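Local atomic coordinates of xylose isomerase domain protein TIM barrel (Planctomyces limnophilus, PDB entry 3TVA), a protein that binds a magnesium ion in a xylose isomerase-like TIM barrel and probably acts as an isomerase. Residues A[242-245]-A[246-249]; A[27-30]-A[31-35]. All coordinates share one frame; numbering follows the deposited sequence.

Interaction 1: residues A[242-245]-A[246-249]; sequences AYLT and TLWE
Leu247 lays its CD1 methyl over one face of the Tyr243 ring, one helical turn back along helix 240-249. CD1 sits 4.0 Å from the centroid of that ring and 16° off its normal, which makes a CH-pi contact. The methyl is displaced a little toward the rim, and its closest ring atom is Tyr243 CZ. The ring stands there because CG of Tyr243 is anti to the backbone N (chi1 179°). Although the side chain leaves the backbone pointing away from 246-249, its far end comes nearer. Leu247 CD1 also approaches Leu244 CD1, at 4.4 Å, and so joins a second leucine to the apolar face of the helix.

Thr246 works differently. Its OG1 lies beside its own backbone N (chi1 -56°) and turns back to donate a hydrogen bond to Ala242 O, 2.7 Å away. Thr246 N binds the same Ala242 O at 3.1 Å. The two donors reach this oxygen from opposite faces of the carbonyl plane. The next three amides, of Leu247, Trp248 and Glu249, bond to Tyr243 O, Leu244 O and Thr245 O in regular helical order.

Outside the helix, Tyr243 OH hydrogen-bonds to the backbone oxygen of the magnesium ligand His211, and Tyr243 and Thr246 both touch Ile197 and Leu200 of helix 196-203. Trp248 turns away to Arg253, Trp11 and Tyr10. The bond to Ala242 O gives the buried Thr246 hydroxyl a partner within its own helix. The methyl on the ring face gives Tyr243 an apolar flank, while its hydroxyl ties this outer helix of the barrel to strand 207-216, close to the metal site.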
loop_
_atom_site.group_PDB
_atom_site.type_symbol
_atom_site.label_atom_id
_atom_site.label_comp_id
_atom_site.label_asym_id
_atom_site.label_seq_id
_atom_site.Cartn_x
_atom_site.Cartn_y
_atom_site.Cartn_z
ATOM N N ALA A 242 -4.938 6.805 17.976
ATOM C CA ALA A 242 -5.525 5.472 18.150
ATOM C C ALA A 242 -4.853 4.413 17.259
ATOM O O ALA A 242 -4.593 3.287 17.690
ATOM C CB ALA A 242 -7.031 5.521 17.892
ATOM N N TYR A 243 -4.567 4.793 16.018
ATOM C CA TYR A 243 -3.930 3.914 15.043
ATOM C C TYR A 243 -2.500 3.550 15.465
ATOM O O TYR A 243 -2.140 2.375 15.511
ATOM C CB TYR A 243 -3.923 4.632 13.685
ATOM C CG TYR A 243 -3.279 3.921 12.507
ATOM C CD1 TYR A 243 -3.514 2.579 12.251
ATOM C CD2 TYR A 243 -2.473 4.627 11.613
ATOM C CE1 TYR A 243 -2.932 1.943 11.149
ATOM C CE2 TYR A 243 -1.890 4.005 10.512
ATOM C CZ TYR A 243 -2.130 2.663 10.281
ATOM O OH TYR A 243 -1.570 2.043 9.171
ATOM N N LEU A 244 -1.690 4.566 15.765
ATOM C CA LEU A 244 -0.311 4.344 16.178
ATOM C C LEU A 244 -0.174 3.598 17.519
ATOM O O LEU A 244 0.714 2.764 17.665
ATOM C CB LEU A 244 0.473 5.650 16.212
ATOM C CG LEU A 244 1.267 5.985 14.942
ATOM C CD1 LEU A 244 0.361 6.005 13.752
ATOM C CD2 LEU A 244 2.018 7.327 15.073
ATOM N N THR A 245 -1.051 3.900 18.471
ATOM C CA THR A 245 -0.979 3.244 19.767
ATOM C C THR A 245 -1.349 1.766 19.614
ATOM O O THR A 245 -0.767 0.906 20.266
ATOM C CB THR A 245 -1.868 3.953 20.820
ATOM O OG1 THR A 245 -1.672 5.378 20.739
ATOM C CG2 THR A 245 -1.518 3.492 22.207
ATOM N N THR A 246 -2.294 1.473 18.725
ATOM C CA THR A 246 -2.652 0.088 18.417
ATOM C C THR A 246 -1.525 -0.641 17.658
ATOM O O THR A 246 -1.224 -1.801 17.946
ATOM C CB THR A 246 -3.971 -0.008 17.625
ATOM O OG1 THR A 246 -5.009 0.652 18.353
ATOM C CG2 THR A 246 -4.359 -1.456 17.407
ATOM N N LEU A 247 -0.894 0.040 16.702
ATOM C CA LEU A 247 0.257 -0.541 15.993
ATOM C C LEU A 247 1.359 -0.900 16.970
ATOM O O LEU A 247 2.001 -1.944 16.854
ATOM C CB LEU A 247 0.828 0.450 14.967
ATOM C CG LEU A 247 0.135 0.529 13.601
ATOM C CD1 LEU A 247 0.700 1.687 12.756
ATOM C CD2 LEU A 247 0.258 -0.804 12.855
ATOM N N TRP A 248 1.595 -0.016 17.932
ATOM C CA TRP A 248 2.641 -0.266 18.906
ATOM C C TRP A 248 2.311 -1.518 19.720
ATOM O O TRP A 248 3.163 -2.379 19.906
ATOM C CB TRP A 248 2.810 0.938 19.826
ATOM C CG TRP A 248 3.940 0.791 20.789
ATOM C CD1 TRP A 248 3.852 0.546 22.140
ATOM C CD2 TRP A 248 5.334 0.884 20.484
ATOM N NE1 TRP A 248 5.116 0.482 22.688
ATOM C CE2 TRP A 248 6.042 0.682 21.691
ATOM C CE3 TRP A 248 6.056 1.124 19.304
ATOM C CZ2 TRP A 248 7.438 0.713 21.753
ATOM C CZ3 TRP A 248 7.438 1.152 19.369
ATOM C CH2 TRP A 248 8.116 0.949 20.586
ATOM N N GLU A 249 1.066 -1.624 20.179
ATOM C CA GLU A 249 0.633 -2.775 20.973
ATOM C C GLU A 249 0.798 -4.123 20.254
ATOM O O GLU A 249 1.176 -5.123 20.869
ATOM C CB GLU A 249 -0.822 -2.616 21.419
ATOM C CG GLU A 249 -1.364 -3.892 22.048
ATOM C CD GLU A 249 -2.858 -3.875 22.279
ATOM O OE1 GLU A 249 -3.422 -2.779 22.523
ATOM O OE2 GLU A 249 -3.480 -4.967 22.236
#

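Interaction 2: residues A[27-30]-A[31-35]; sequences LEVA and QDLKV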
loop_
_atom_site.group_PDB
_atom_site.type_symbol
_atom_site.label_atom_id
_atom_site.label_comp_id
_atom_site.label_asym_id
_atom_site.label_seq_id
_atom_site.Cartn_x
_atom_site.Cartn_y
_atom_site.Cartn_z
ATOM N N LEU A 27 11.119 11.399 -5.870
ATOM C CA LEU A 27 12.148 11.085 -4.876
ATOM C C LEU A 27 12.842 12.340 -4.341
ATOM O O LEU A 27 13.234 12.409 -3.174
ATOM C CB LEU A 27 13.182 10.130 -5.482
ATOM C CG LEU A 27 14.225 9.544 -4.535
ATOM C CD1 LEU A 27 13.564 8.506 -3.658
ATOM C CD2 LEU A 27 15.378 8.943 -5.321
ATOM N N GLU A 28 12.972 13.337 -5.198
ATOM C CA GLU A 28 13.608 14.593 -4.822
ATOM C C GLU A 28 12.879 15.271 -3.655
ATOM O O GLU A 28 13.491 15.954 -2.828
ATOM C CB GLU A 28 13.683 15.510 -6.038
ATOM C CG GLU A 28 14.667 15.023 -7.105
ATOM C CD GLU A 28 14.123 13.901 -8.000
ATOM O OE1 GLU A 28 12.933 13.525 -7.872
ATOM O OE2 GLU A 28 14.898 13.398 -8.844
ATOM N N VAL A 29 11.572 15.051 -3.578
ATOM C CA VAL A 29 10.765 15.612 -2.499
ATOM C C VAL A 29 11.045 14.858 -1.187
ATOM O O VAL A 29 11.217 15.468 -0.124
ATOM C CB VAL A 29 9.259 15.577 -2.864
ATOM C CG1 VAL A 29 8.398 15.915 -1.661
ATOM C CG2 VAL A 29 8.969 16.528 -4.048
ATOM N N ALA A 30 11.112 13.533 -1.270
ATOM C CA ALA A 30 11.487 12.714 -0.112
ATOM C C ALA A 30 12.838 13.164 0.449
ATOM O O ALA A 30 13.037 13.194 1.663
ATOM C CB ALA A 30 11.538 11.256 -0.510
ATOM N N GLN A 31 13.748 13.535 -0.453
ATOM C CA GLN A 31 15.077 14.021 -0.099
ATOM C C GLN A 31 15.042 15.335 0.663
ATOM O O GLN A 31 15.706 15.480 1.701
ATOM C CB GLN A 31 15.893 14.252 -1.367
ATOM C CG GLN A 31 16.664 13.067 -1.871
ATOM C CD GLN A 31 17.673 13.468 -2.935
ATOM O OE1 GLN A 31 18.818 13.814 -2.629
ATOM N NE2 GLN A 31 17.242 13.442 -4.190
ATOM N N ASP A 32 14.287 16.288 0.118
ATOM C CA ASP A 32 14.091 17.596 0.735
ATOM C C ASP A 32 13.570 17.439 2.168
ATOM O O ASP A 32 14.048 18.095 3.088
ATOM C CB ASP A 32 13.116 18.449 -0.096
ATOM C CG ASP A 32 13.625 18.732 -1.516
ATOM O OD1 ASP A 32 14.856 18.723 -1.734
ATOM O OD2 ASP A 32 12.788 18.976 -2.417
ATOM N N LEU A 33 12.598 16.548 2.345
ATOM C CA LEU A 33 11.997 16.278 3.660
ATOM C C LEU A 33 12.905 15.447 4.578
ATOM O O LEU A 33 12.636 15.313 5.771
ATOM C CB LEU A 33 10.656 15.565 3.491
ATOM C CG LEU A 33 9.588 16.353 2.741
ATOM C CD1 LEU A 33 8.335 15.488 2.535
ATOM C CD2 LEU A 33 9.274 17.637 3.494
ATOM N N LYS A 34 13.962 14.880 4.000
ATOM C CA LYS A 34 14.969 14.122 4.741
ATOM C C LYS A 34 14.467 12.825 5.376
ATOM O O LYS A 34 15.051 12.349 6.351
ATOM C CB LYS A 34 15.629 15.005 5.815
ATOM C CG LYS A 34 16.360 16.228 5.264
ATOM C CD LYS A 34 16.944 17.053 6.406
ATOM C CE LYS A 34 17.890 18.133 5.902
ATOM N NZ LYS A 34 17.182 19.147 5.074
ATOM N N VAL A 35 13.410 12.240 4.814
ATOM C CA VAL A 35 12.941 10.940 5.287
ATOM C C VAL A 35 13.928 9.848 4.886
ATOM O O VAL A 35 14.494 9.892 3.797
ATOM C CB VAL A 35 11.505 10.610 4.794
ATOM C CG1 VAL A 35 10.570 11.763 5.133
ATOM C CG2 VAL A 35 11.488 10.331 3.300
#
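Ala30 sets its methyl against Val35 just past the end of helix 27-32: Ala30 CB is 3.9 Å from Val35 CG2. That branch of Val35 lies between its own backbone N and carbonyl carbon (chi1 -52° for CG1), which turns it back to the alanine. Val35 N also makes a weak hydrogen bond to Ala30 O, at 3.3 Å. Lys34 takes a positive phi of 66°, and the chain closes in a Schellman motif.

Gln31 runs extended beyond CG alongside the preceding turn. Its CB packs 3.3 Å from Glu28 O. Its NE2 comes to 3.9 Å from Glu28 CA and 4.2 Å from Glu28 CG. The carboxylate and amide planes are 47° apart, so the two groups do not stack. Glu28 OE2 instead forms a salt bridge with Lys59 of helix 50-62. Val29 CG1 touches Leu33 CD1 at 4.2 Å, and Leu33 continues onto Leu273 of helix 266-287.

The contact belongs to the beta-alpha-beta unit running from strand 13-18 to strand 37-41. The Schellman motif redirects the chain toward the second strand, and the aliphatic Ala30-Val35 and Val29-Leu33 contacts accompany that turn.

Both interactions are local, each within a helix on the outside of the TIM barrel, and both are partly buried. Their centres are 26 Å apart and they do not touch. They share one neighbour, helix 266-287, which receives Leu244, Thr245 and Trp248 from interaction 1 and Val29 and Leu33 from interaction 2. Interaction 1 stays helical throughout and combines an aromatic face with a buried hydroxyl. It also lies nearer the metal: the Tyr243 side chain is about 9 Å from the magnesium ion. Interaction 2 instead ends its helix. It has no aromatic ring, relies on small aliphatic touches and backbone bonds, and carries exposed Asp32 and Lys34.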